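Side-chain contacts in ribonucleoside-diphosphate reductase (Pseudomonas aeruginosa, PDB 5IM3), which probably catalyses the reduction of ribonucleoside diphosphates to their 2'-deoxy forms, the precursors of DNA, and binds dATP as an allosteric nucleotide: residues A59-G62 and G63-A67; N485-D489 and L490-R494. One frame throughout, in Å; residues are numbered along the deposited sequence.

In the fold
Contact 1 comes first along the chain, in the N-terminal ATP cone, and contact 2 follows more than 400 residues later in the barrel domain. Their centres lie about 90 Å apart and their nearest atoms about 76 Å, and they share no helix, strand or sheet. Residues 59-67 carry the end of helix 46-60 into the loop before helix 69-88, at the surface and beside a bound dATP. Residues 485-494 lead from strand 482-487, part of the mixed barrel sheet, into helix 489-496. One contact thus belongs to a regulatory nucleotide-binding module, the other to the buried framework of the large barrel.

Contact 1: A59-G62 and G63-A67; sequences AVEG and GTAAA. With DTP (2'-deoxyadenosine 5'-triphosphate), chain D.
Glu-61 and Ala-65 meet through their methylene and methyl carbons, with CB of Glu-61 4.1 Å from CB of Ala-65. Glu-61 OE1 lies as far from the same methyl, 4.1 Å, so Ala-65 sits alongside the glutamate chain. With CG beside the backbone N (chi1 -50°) and the chain extended beyond it, Glu-61 carries its carboxylate well out from the backbone. The buried Ala-65 methyl also lies 3.9 Å from Gly-62 O, and is therefore near both that carbonyl and the Glu-61 chain.

The charged end is held elsewhere: Glu-61 OE2 forms a salt bridge with Arg-70 NH1 of the following helix, while Glu-61 and Thr-64 also pack on Asn-825 and Val-822, respectively, of the second subunit.

Within residues 63-67, Ala-66 N donates a backbone hydrogen bond to Gly-63 O at 2.8 Å and closes a type I beta turn from Gly-63 to Ala-66; no hydrogen bond joins residues 59-62 to 63-67.

On the nucleotide side, Ala-59 CB approaches the adenine of dATP, 3.5 Å from N1 and 3.7 Å from N6. This is a contact of the methyl with the base, whereas Gln-102, Tyr-124, Arg-132 and Arg-37 supply hydrogen bonds to the ligand.

Glu-61 is the first residue to leave helical geometry, and the arrangement is a helix end passing Gly-62 into a type I turn that opens at Gly-63, at the edge of a dATP pocket in the ATP cone.

Contact 2: N485-D489 and L490-R494; sequences NWIPD and LFMKR
Ile-487 and Phe-491 are brought together by their first torsions: chi1 -53° puts CG1 of Ile-487 beside the backbone N and leaves CG2 anti to it, and CG of Phe-491 is likewise anti, chi1 173°. The isoleucine methyl then approaches the ring obliquely, with CG2 3.7 Å from CD2 of Phe-491. Met-492 takes the other course, CG beside its backbone N and the chain bent at chi2 and chi3. Its CG comes to 4.0 Å from CG2 of Ile-487 and its SD to 4.1 Å, so one methyl branch serves both helix residues. Pro-488 adds a looser apolar touch, CD to CB of Phe-491 at 4.4 Å. Beyond the contact, Trp-501 meets Phe-491 edge-to-face, and Leu-563 and Phe-565 of strand 562-565 touch Ile-487.

The backbone ties the first turn. Phe-491 N makes a weak bond to Pro-488 O, bent to 130° at the hydrogen. Lys-493 N reaches Asp-489 O at 2.9 Å in a much straighter bond, and CG of Lys-493 passes 3.4 Å from that same oxygen.

The charged ends of Asp-489 and Lys-493 run alongside each other without touching, NZ of Lys-493 6.2 Å from OD2 of Asp-489, and each has its own partner. Asp-489 CB leads away from residues 490-494; its OD2 forms a salt bridge with Arg-735 NE and OD1 accepts from Trp-896 NE1, which satisfies both carboxylate oxygens of this buried residue. Lys-493 extends to a salt bridge with Glu-521.

With Pro-488 at the N-cap, the segment is a strand-to-helix junction, the apolar side of helix 489-496 packed against the end of barrel strand 482-487, as expected in the alpha/beta barrel of ribonucleotide reductases.

Contact 1: A59-G62 and G63-A67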
loop_
_atom_site.group_PDB
_atom_site.type_symbol
_atom_site.label_atom_id
_atom_site.label_comp_id
_atom_site.label_asym_id
_atom_site.label_seq_id
_atom_site.Cartn_x
_atom_site.Cartn_y
_atom_site.Cartn_z
ATOM N N ALA A 59 38.064 35.311 39.422
ATOM C CA ALA A 59 38.529 34.251 40.307
ATOM C C ALA A 59 39.325 33.203 39.542
ATOM O O ALA A 59 40.372 32.749 40.012
ATOM C CB ALA A 59 37.340 33.604 41.018
ATOM N N VAL A 60 38.851 32.817 38.358
ATOM C CA VAL A 60 39.547 31.795 37.587
ATOM C C VAL A 60 40.724 32.399 36.833
ATOM O O VAL A 60 41.757 31.742 36.666
ATOM C CB VAL A 60 38.564 31.090 36.637
ATOM C CG1 VAL A 60 37.331 30.632 37.408
ATOM C CG2 VAL A 60 38.169 31.998 35.489
ATOM N N GLU A 61 40.596 33.638 36.366
ATOM C CA GLU A 61 41.702 34.364 35.770
ATOM C C GLU A 61 42.343 35.248 36.837
ATOM O O GLU A 61 41.912 35.288 37.992
ATOM C CB GLU A 61 41.226 35.180 34.565
ATOM C CG GLU A 61 40.402 34.364 33.570
ATOM C CD GLU A 61 40.209 35.059 32.228
ATOM O OE1 GLU A 61 41.193 35.610 31.686
ATOM O OE2 GLU A 61 39.068 35.046 31.713
ATOM N N GLY A 62 43.391 35.958 36.453
ATOM C CA GLY A 62 44.118 36.792 37.385
ATOM C C GLY A 62 43.451 38.138 37.583
ATOM O O GLY A 62 42.283 38.348 37.244
ATOM N N GLY A 63 44.217 39.064 38.168
ATOM C CA GLY A 63 43.806 40.454 38.211
ATOM C C GLY A 63 44.075 41.206 36.928
ATOM O O GLY A 63 43.483 42.265 36.705
ATOM N N THR A 64 44.960 40.678 36.076
ATOM C CA THR A 64 45.203 41.280 34.772
ATOM C C THR A 64 43.938 41.315 33.922
ATOM O O THR A 64 43.869 42.090 32.962
ATOM C CB THR A 64 46.320 40.514 34.052
ATOM O OG1 THR A 64 47.497 40.504 34.874
ATOM C CG2 THR A 64 46.661 41.154 32.704
ATOM N N ALA A 65 42.936 40.502 34.254
ATOM C CA ALA A 65 41.646 40.543 33.576
ATOM C C ALA A 65 40.737 41.651 34.094
ATOM O O ALA A 65 39.597 41.760 33.628
ATOM C CB ALA A 65 40.939 39.194 33.722
ATOM N N ALA A 66 41.207 42.473 35.038
ATOM C CA ALA A 66 40.357 43.506 35.622
ATOM C C ALA A 66 39.878 44.487 34.559
ATOM O O ALA A 66 38.680 44.775 34.455
ATOM C CB ALA A 66 41.112 44.239 36.732
ATOM N N ALA A 67 40.803 45.016 33.764
ATOM C CA ALA A 67 40.471 45.910 32.658
ATOM C C ALA A 67 40.574 45.090 31.377
ATOM O O ALA A 67 41.650 44.939 30.796
ATOM C CB ALA A 67 41.388 47.127 32.632
HETATM P PG DTP D . 26.502 34.984 50.694
HETATM O O1G DTP D . 26.162 36.325 50.269
HETATM O O2G DTP D . 27.859 34.870 51.311
HETATM O O3G DTP D . 25.484 34.373 51.609
HETATM P PB DTP D . 26.521 34.332 47.862
HETATM O O1B DTP D . 25.528 35.368 47.531
HETATM O O2B DTP D . 26.248 33.069 47.059
HETATM O O3B DTP D . 26.521 34.027 49.424
HETATM P PA DTP D . 28.554 36.360 47.581
HETATM O O1A DTP D . 29.965 36.364 48.019
HETATM O O2A DTP D . 27.677 37.260 48.466
HETATM O O3A DTP D . 27.989 34.872 47.585
HETATM O "O5'" DTP D . 28.329 36.784 46.084
HETATM C "C5'" DTP D . 29.246 36.334 45.076
HETATM C "C4'" DTP D . 28.543 35.609 43.954
HETATM O "O4'" DTP D . 29.325 35.745 42.749
HETATM C "C3'" DTP D . 28.344 34.104 44.183
HETATM O "O3'" DTP D . 26.964 33.756 44.066
HETATM C "C2'" DTP D . 29.150 33.434 43.069
HETATM C "C1'" DTP D . 30.021 34.542 42.502
HETATM N N9 DTP D . 31.361 34.636 43.078
HETATM C C8 DTP D . 31.855 35.558 43.962
HETATM N N7 DTP D . 33.092 35.333 44.333
HETATM C C5 DTP D . 33.439 34.182 43.642
HETATM C C6 DTP D . 34.621 33.420 43.600
HETATM N N6 DTP D . 35.695 33.673 44.351
HETATM N N1 DTP D . 34.645 32.346 42.784
HETATM C C2 DTP D . 33.553 32.055 42.071
HETATM N N3 DTP D . 32.379 32.686 42.043
HETATM C C4 DTP D . 32.384 33.748 42.857
#

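Contact 2: N485-D489 and L490-R494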
loop_
_atom_site.group_PDB
_atom_site.type_symbol
_atom_site.label_atom_id
_atom_site.label_comp_id
_atom_site.label_asym_id
_atom_site.label_seq_id
_atom_site.Cartn_x
_atom_site.Cartn_y
_atom_site.Cartn_z
ATOM N N ASN A 485 -9.531 -26.076 15.325
ATOM C CA ASN A 485 -9.463 -27.120 14.314
ATOM C C ASN A 485 -9.166 -28.472 14.955
ATOM O O ASN A 485 -8.286 -28.589 15.813
ATOM C CB ASN A 485 -8.380 -26.802 13.283
ATOM C CG ASN A 485 -8.742 -25.631 12.388
ATOM O OD1 ASN A 485 -8.083 -24.588 12.412
ATOM N ND2 ASN A 485 -9.778 -25.806 11.577
ATOM N N TRP A 486 -9.899 -29.492 14.520
ATOM C CA TRP A 486 -9.676 -30.885 14.911
ATOM C C TRP A 486 -9.060 -31.578 13.692
ATOM O O TRP A 486 -9.768 -32.048 12.803
ATOM C CB TRP A 486 -10.995 -31.519 15.357
ATOM C CG TRP A 486 -10.883 -32.841 16.058
ATOM C CD1 TRP A 486 -11.454 -34.019 15.674
ATOM C CD2 TRP A 486 -10.176 -33.115 17.274
ATOM N NE1 TRP A 486 -11.145 -35.011 16.573
ATOM C CE2 TRP A 486 -10.361 -34.482 17.565
ATOM C CE3 TRP A 486 -9.406 -32.340 18.144
ATOM C CZ2 TRP A 486 -9.801 -35.092 18.689
ATOM C CZ3 TRP A 486 -8.847 -32.948 19.260
ATOM C CH2 TRP A 486 -9.046 -34.309 19.520
ATOM N N ILE A 487 -7.733 -31.629 13.651
ATOM C CA ILE A 487 -6.993 -31.880 12.416
ATOM C C ILE A 487 -6.561 -33.343 12.387
ATOM O O ILE A 487 -5.813 -33.770 13.278
ATOM C CB ILE A 487 -5.774 -30.955 12.291
ATOM C CG1 ILE A 487 -6.194 -29.494 12.465
ATOM C CG2 ILE A 487 -5.103 -31.157 10.930
ATOM C CD1 ILE A 487 -5.024 -28.539 12.597
ATOM N N PRO A 488 -6.976 -34.127 11.392
ATOM C CA PRO A 488 -6.428 -35.481 11.248
ATOM C C PRO A 488 -5.015 -35.451 10.688
ATOM O O PRO A 488 -4.634 -34.545 9.944
ATOM C CB PRO A 488 -7.395 -36.160 10.269
ATOM C CG PRO A 488 -8.574 -35.236 10.143
ATOM C CD PRO A 488 -8.062 -33.872 10.431
ATOM N N ASP A 489 -4.236 -36.475 11.051
ATOM C CA ASP A 489 -2.876 -36.594 10.532
ATOM C C ASP A 489 -2.863 -36.572 9.010
ATOM O O ASP A 489 -1.946 -36.012 8.398
ATOM C CB ASP A 489 -2.229 -37.884 11.043
ATOM C CG ASP A 489 -1.659 -37.742 12.442
ATOM O OD1 ASP A 489 -1.910 -36.706 13.092
ATOM O OD2 ASP A 489 -0.961 -38.673 12.893
ATOM N N LEU A 490 -3.874 -37.176 8.381
ATOM C CA LEU A 490 -3.877 -37.296 6.929
ATOM C C LEU A 490 -3.864 -35.928 6.262
ATOM O O LEU A 490 -3.226 -35.747 5.220
ATOM C CB LEU A 490 -5.092 -38.104 6.473
ATOM C CG LEU A 490 -5.162 -38.448 4.986
ATOM C CD1 LEU A 490 -3.997 -39.331 4.580
ATOM C CD2 LEU A 490 -6.479 -39.131 4.673
ATOM N N PHE A 491 -4.559 -34.950 6.846
ATOM C CA PHE A 491 -4.549 -33.609 6.272
ATOM C C PHE A 491 -3.138 -33.037 6.264
ATOM O O PHE A 491 -2.675 -32.511 5.246
ATOM C CB PHE A 491 -5.496 -32.687 7.037
ATOM C CG PHE A 491 -5.402 -31.247 6.609
ATOM C CD1 PHE A 491 -5.991 -30.818 5.430
ATOM C CD2 PHE A 491 -4.713 -30.325 7.378
ATOM C CE1 PHE A 491 -5.898 -29.495 5.030
ATOM C CE2 PHE A 491 -4.617 -29.000 6.981
ATOM C CZ PHE A 491 -5.213 -28.586 5.807
ATOM N N MET A 492 -2.438 -33.129 7.397
ATOM C CA MET A 492 -1.059 -32.660 7.450
ATOM C C MET A 492 -0.180 -33.425 6.468
ATOM O O MET A 492 0.716 -32.846 5.846
ATOM C CB MET A 492 -0.512 -32.795 8.871
ATOM C CG MET A 492 -1.287 -32.012 9.923
ATOM S SD MET A 492 -1.342 -30.238 9.615
ATOM C CE MET A 492 0.407 -29.831 9.602
ATOM N N LYS A 493 -0.417 -34.733 6.321
ATOM C CA LYS A 493 0.305 -35.502 5.313
ATOM C C LYS A 493 0.101 -34.911 3.923
ATOM O O LYS A 493 1.048 -34.815 3.134
ATOM C CB LYS A 493 -0.142 -36.964 5.338
ATOM C CG LYS A 493 0.331 -37.757 6.546
ATOM C CD LYS A 493 -0.079 -39.219 6.418
ATOM C CE LYS A 493 0.433 -40.065 7.574
ATOM N NZ LYS A 493 0.046 -41.497 7.428
ATOM N N ARG A 494 -1.134 -34.513 3.605
ATOM C CA ARG A 494 -1.409 -33.930 2.296
ATOM C C ARG A 494 -0.769 -32.553 2.154
ATOM O O ARG A 494 -0.394 -32.157 1.045
ATOM C CB ARG A 494 -2.920 -33.848 2.068
ATOM C CG ARG A 494 -3.624 -35.202 2.053
ATOM C CD ARG A 494 -3.358 -35.971 0.764
ATOM N NE ARG A 494 -3.952 -37.308 0.786
ATOM C CZ ARG A 494 -5.218 -37.576 0.480
ATOM N NH1 ARG A 494 -6.047 -36.601 0.127
ATOM N NH2 ARG A 494 -5.661 -38.825 0.530
#